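Local coordinates for Rho GTPase-activating protein 26 (Gallus gallus, PDB 1F7C) that stimulates GTP hydrolysis by the Rho-family GTPases RhoA and Cdc42 through its RhoGAP (BH) domain, the part crystallised here, at residues V48-Y59 and H158-N169. Numbering follows the deposited sequence.
Sequences VETRGINEQGLY and HLAKVADNHKQN
The imidazole of H158 bridges two residues of 48-59 through both nitrogens. ND1 donates to E49 OE2 at 2.8 Å, nearly in the ring plane but on the anti side of the carboxylate, while NE2 and Y59 OH share a hydrogen bond of 2.8 Å. CG anti to the backbone N (chi1 166°) sets the ring between E49 and Y59, and V48 CG1 packs against its edge at CE1, 3.7 Å away. Replacing H158 by an alanine is likely to leave the hydroxyl of the buried Y59 without this mate and the E49 carboxylate freer to turn. E49 OE1 also forms a weak, long salt bridge with K161 NZ (3.4 Å), and a water donates to OE2. Further along, I53 O is gripped by two asparagine amides: N169 ND2 approaches almost in line with the carbonyl bond, whereas N165 ND2, at 3.0 Å, stands above the carbonyl plane and also reaches N54 OD1. The second hydrogen of N169 ND2 goes to V162 O (2.9 Å) and its OD1 accepts from M171 N, which fixes the amide's rotation. L58 CD1 packs on V162 CG1 at 3.8 Å, and G57 N donates to N169 O. In this all-helical RhoGAP domain, these bonds tie the segment leading into R60, the predicted arginine finger, to the C-terminal turns of helix 146-164 and to helix 166-169.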
loop_
_atom_site.group_PDB
_atom_site.type_symbol
_atom_site.label_atom_id
_atom_site.label_comp_id
_atom_site.label_asym_id
_atom_site.label_seq_id
_atom_site.Cartn_x
_atom_site.Cartn_y
_atom_site.Cartn_z
ATOM N N VAL A 48 -10.057 1.752 -9.440
ATOM C CA VAL A 48 -8.939 2.551 -9.897
ATOM C C VAL A 48 -8.376 1.957 -11.182
ATOM O O VAL A 48 -8.099 2.676 -12.127
ATOM C CB VAL A 48 -7.834 2.641 -8.802
ATOM C CG1 VAL A 48 -6.561 3.277 -9.357
ATOM C CG2 VAL A 48 -8.339 3.481 -7.653
ATOM N N GLU A 49 -8.224 0.640 -11.231
ATOM C CA GLU A 49 -7.663 0.031 -12.419
ATOM C C GLU A 49 -8.562 0.077 -13.640
ATOM O O GLU A 49 -8.096 0.406 -14.726
ATOM C CB GLU A 49 -7.240 -1.404 -12.137
ATOM C CG GLU A 49 -6.192 -1.496 -11.062
ATOM C CD GLU A 49 -5.592 -2.872 -10.956
ATOM O OE1 GLU A 49 -6.225 -3.809 -11.465
ATOM O OE2 GLU A 49 -4.499 -3.017 -10.367
ATOM N N THR A 50 -9.844 -0.237 -13.471
ATOM C CA THR A 50 -10.770 -0.236 -14.600
ATOM C C THR A 50 -11.218 1.132 -15.102
ATOM O O THR A 50 -11.735 1.227 -16.212
ATOM C CB THR A 50 -12.048 -1.094 -14.321
ATOM O OG1 THR A 50 -12.685 -0.654 -13.116
ATOM C CG2 THR A 50 -11.690 -2.565 -14.207
ATOM N N ARG A 51 -11.032 2.192 -14.321
ATOM C CA ARG A 51 -11.449 3.501 -14.813
ATOM C C ARG A 51 -10.679 4.714 -14.327
ATOM O O ARG A 51 -11.063 5.847 -14.618
ATOM C CB ARG A 51 -12.948 3.709 -14.561
ATOM C CG ARG A 51 -13.387 3.643 -13.118
ATOM C CD ARG A 51 -14.884 3.335 -13.039
ATOM N NE ARG A 51 -15.396 3.355 -11.670
ATOM C CZ ARG A 51 -15.574 4.461 -10.949
ATOM N NH1 ARG A 51 -15.288 5.656 -11.462
ATOM N NH2 ARG A 51 -16.026 4.372 -9.703
ATOM N N GLY A 52 -9.582 4.505 -13.614
ATOM C CA GLY A 52 -8.826 5.652 -13.138
ATOM C C GLY A 52 -7.323 5.541 -13.291
ATOM O O GLY A 52 -6.583 6.387 -12.777
ATOM N N ILE A 53 -6.870 4.524 -14.021
ATOM C CA ILE A 53 -5.445 4.280 -14.206
ATOM C C ILE A 53 -4.685 5.457 -14.792
ATOM O O ILE A 53 -3.512 5.652 -14.470
ATOM C CB ILE A 53 -5.203 3.012 -15.085
ATOM C CG1 ILE A 53 -3.793 2.473 -14.860
ATOM C CG2 ILE A 53 -5.347 3.335 -16.560
ATOM C CD1 ILE A 53 -3.569 1.909 -13.481
ATOM N N ASN A 54 -5.349 6.251 -15.634
ATOM C CA ASN A 54 -4.710 7.397 -16.281
ATOM C C ASN A 54 -4.773 8.720 -15.503
ATOM O O ASN A 54 -4.105 9.686 -15.882
ATOM C CB ASN A 54 -5.300 7.597 -17.693
ATOM C CG ASN A 54 -5.050 6.401 -18.610
ATOM O OD1 ASN A 54 -3.905 6.045 -18.877
ATOM N ND2 ASN A 54 -6.128 5.779 -19.095
ATOM N N GLU A 55 -5.569 8.763 -14.432
ATOM C CA GLU A 55 -5.718 9.965 -13.601
ATOM C C GLU A 55 -4.386 10.423 -13.032
ATOM O O GLU A 55 -3.639 9.618 -12.486
ATOM C CB GLU A 55 -6.676 9.688 -12.443
ATOM C CG GLU A 55 -8.141 9.633 -12.836
ATOM C CD GLU A 55 -8.771 11.012 -12.934
ATOM O OE1 GLU A 55 -9.944 11.088 -13.358
ATOM O OE2 GLU A 55 -8.101 12.013 -12.583
ATOM N N GLN A 56 -4.091 11.714 -13.147
ATOM C CA GLN A 56 -2.833 12.247 -12.644
ATOM C C GLN A 56 -2.808 12.344 -11.128
ATOM O O GLN A 56 -3.808 12.697 -10.512
ATOM C CB GLN A 56 -2.560 13.625 -13.245
ATOM C CG GLN A 56 -2.440 13.629 -14.765
ATOM C CD GLN A 56 -1.922 14.952 -15.310
ATOM O OE1 GLN A 56 -2.365 16.029 -14.893
ATOM N NE2 GLN A 56 -0.984 14.877 -16.254
ATOM N N GLY A 57 -1.660 12.021 -10.537
ATOM C CA GLY A 57 -1.507 12.086 -9.093
ATOM C C GLY A 57 -2.275 11.057 -8.275
ATOM O O GLY A 57 -2.690 11.346 -7.150
ATOM N N LEU A 58 -2.469 9.862 -8.831
ATOM C CA LEU A 58 -3.176 8.791 -8.128
ATOM C C LEU A 58 -2.574 8.566 -6.747
ATOM O O LEU A 58 -1.373 8.298 -6.620
ATOM C CB LEU A 58 -3.092 7.473 -8.907
ATOM C CG LEU A 58 -4.041 7.174 -10.065
ATOM C CD1 LEU A 58 -3.654 5.833 -10.675
ATOM C CD2 LEU A 58 -5.492 7.139 -9.572
ATOM N N TYR A 59 -3.419 8.675 -5.723
ATOM C CA TYR A 59 -3.017 8.476 -4.331
ATOM C C TYR A 59 -2.230 9.644 -3.717
ATOM O O TYR A 59 -1.929 9.638 -2.528
ATOM C CB TYR A 59 -2.229 7.158 -4.190
ATOM C CG TYR A 59 -3.053 5.928 -4.512
ATOM C CD1 TYR A 59 -2.869 5.221 -5.711
ATOM C CD2 TYR A 59 -4.037 5.482 -3.630
ATOM C CE1 TYR A 59 -3.652 4.095 -6.017
ATOM C CE2 TYR A 59 -4.830 4.362 -3.923
ATOM C CZ TYR A 59 -4.633 3.672 -5.113
ATOM O OH TYR A 59 -5.411 2.568 -5.382
ATOM N N HIS A 158 -1.038 -4.064 -7.376
ATOM C CA HIS A 158 -1.799 -2.935 -7.904
ATOM C C HIS A 158 -0.953 -1.681 -8.113
ATOM O O HIS A 158 -1.091 -0.991 -9.133
ATOM C CB HIS A 158 -2.982 -2.609 -6.974
ATOM C CG HIS A 158 -3.621 -1.280 -7.247
ATOM N ND1 HIS A 158 -4.425 -1.046 -8.343
ATOM C CD2 HIS A 158 -3.542 -0.102 -6.582
ATOM C CE1 HIS A 158 -4.814 0.216 -8.341
ATOM N NE2 HIS A 158 -4.293 0.811 -7.283
ATOM N N LEU A 159 -0.086 -1.375 -7.153
ATOM C CA LEU A 159 0.768 -0.192 -7.267
ATOM C C LEU A 159 1.776 -0.338 -8.411
ATOM O O LEU A 159 2.129 0.649 -9.045
ATOM C CB LEU A 159 1.497 0.089 -5.945
ATOM C CG LEU A 159 0.612 0.498 -4.754
ATOM C CD1 LEU A 159 1.493 0.889 -3.593
ATOM C CD2 LEU A 159 -0.282 1.664 -5.125
ATOM N N ALA A 160 2.227 -1.563 -8.679
ATOM C CA ALA A 160 3.180 -1.808 -9.765
ATOM C C ALA A 160 2.543 -1.446 -11.113
ATOM O O ALA A 160 3.219 -0.964 -12.020
ATOM C CB ALA A 160 3.612 -3.276 -9.780
ATOM N N LYS A 161 1.240 -1.690 -11.224
ATOM C CA LYS A 161 0.483 -1.389 -12.423
ATOM C C LYS A 161 0.297 0.112 -12.522
ATOM O O LYS A 161 0.361 0.681 -13.611
ATOM C CB LYS A 161 -0.892 -2.053 -12.375
ATOM C CG LYS A 161 -0.892 -3.549 -12.552
ATOM C CD LYS A 161 -2.323 -4.037 -12.566
ATOM C CE LYS A 161 -2.413 -5.535 -12.621
ATOM N NZ LYS A 161 -3.849 -5.921 -12.745
ATOM N N VAL A 162 0.043 0.748 -11.381
ATOM C CA VAL A 162 -0.132 2.190 -11.343
ATOM C C VAL A 162 1.165 2.834 -11.811
ATOM O O VAL A 162 1.148 3.734 -12.660
ATOM C CB VAL A 162 -0.429 2.706 -9.914
ATOM C CG1 VAL A 162 -0.270 4.218 -9.865
ATOM C CG2 VAL A 162 -1.836 2.318 -9.492
ATOM N N ALA A 163 2.287 2.355 -11.267
ATOM C CA ALA A 163 3.601 2.905 -11.598
ATOM C C ALA A 163 4.038 2.678 -13.040
ATOM O O ALA A 163 4.762 3.494 -13.607
ATOM C CB ALA A 163 4.674 2.353 -10.640
ATOM N N ASP A 164 3.613 1.569 -13.632
ATOM C CA ASP A 164 3.992 1.290 -15.002
ATOM C C ASP A 164 3.334 2.299 -15.966
ATOM O O ASP A 164 3.772 2.448 -17.093
ATOM C CB ASP A 164 3.610 -0.147 -15.360
ATOM C CG ASP A 164 4.110 -0.563 -16.732
ATOM O OD1 ASP A 164 3.273 -0.803 -17.620
ATOM O OD2 ASP A 164 5.336 -0.654 -16.924
ATOM N N ASN A 165 2.305 3.002 -15.507
ATOM C CA ASN A 165 1.614 3.989 -16.326
ATOM C C ASN A 165 1.975 5.408 -15.865
ATOM O O ASN A 165 1.196 6.357 -16.043
ATOM C CB ASN A 165 0.098 3.767 -16.233
ATOM C CG ASN A 165 -0.679 4.545 -17.284
ATOM O OD1 ASN A 165 -0.315 4.543 -18.461
ATOM N ND2 ASN A 165 -1.766 5.196 -16.868
ATOM N N HIS A 166 3.178 5.552 -15.307
ATOM C CA HIS A 166 3.626 6.848 -14.805
ATOM C C HIS A 166 3.725 8.000 -15.826
ATOM O O HIS A 166 3.444 9.148 -15.479
ATOM C CB HIS A 166 4.955 6.706 -14.044
ATOM C CG HIS A 166 6.135 6.409 -14.917
ATOM N ND1 HIS A 166 6.341 5.180 -15.499
ATOM C CD2 HIS A 166 7.188 7.182 -15.283
ATOM C CE1 HIS A 166 7.472 5.203 -16.184
ATOM N NE2 HIS A 166 8.005 6.405 -16.068
ATOM N N LYS A 167 4.113 7.717 -17.068
ATOM C CA LYS A 167 4.198 8.781 -18.070
ATOM C C LYS A 167 2.890 9.569 -18.097
ATOM O O LYS A 167 2.888 10.785 -18.275
ATOM C CB LYS A 167 4.445 8.201 -19.468
ATOM C CG LYS A 167 5.851 7.692 -19.720
ATOM C CD LYS A 167 6.853 8.833 -19.707
ATOM C CE LYS A 167 8.239 8.362 -20.146
ATOM N NZ LYS A 167 8.782 7.277 -19.273
ATOM N N GLN A 168 1.782 8.866 -17.903
ATOM C CA GLN A 168 0.465 9.473 -17.920
ATOM C C GLN A 168 -0.020 9.962 -16.550
ATOM O O GLN A 168 -0.429 11.123 -16.409
ATOM C CB GLN A 168 -0.542 8.470 -18.475
ATOM C CG GLN A 168 -1.384 8.956 -19.628
ATOM C CD GLN A 168 -2.105 10.248 -19.329
ATOM O OE1 GLN A 168 -1.580 11.335 -19.569
ATOM N NE2 GLN A 168 -3.310 10.139 -18.795
ATOM N N ASN A 169 0.010 9.086 -15.542
ATOM C CA ASN A 169 -0.476 9.481 -14.223
ATOM C C ASN A 169 0.550 10.139 -13.301
ATOM O O ASN A 169 0.212 10.559 -12.200
ATOM C CB ASN A 169 -1.147 8.300 -13.497
ATOM C CG ASN A 169 -0.188 7.139 -13.215
ATOM O OD1 ASN A 169 0.997 7.339 -12.938
ATOM N ND2 ASN A 169 -0.719 5.917 -13.248
HETATM O O HOH W 1 -4.139 -5.469 -9.389
#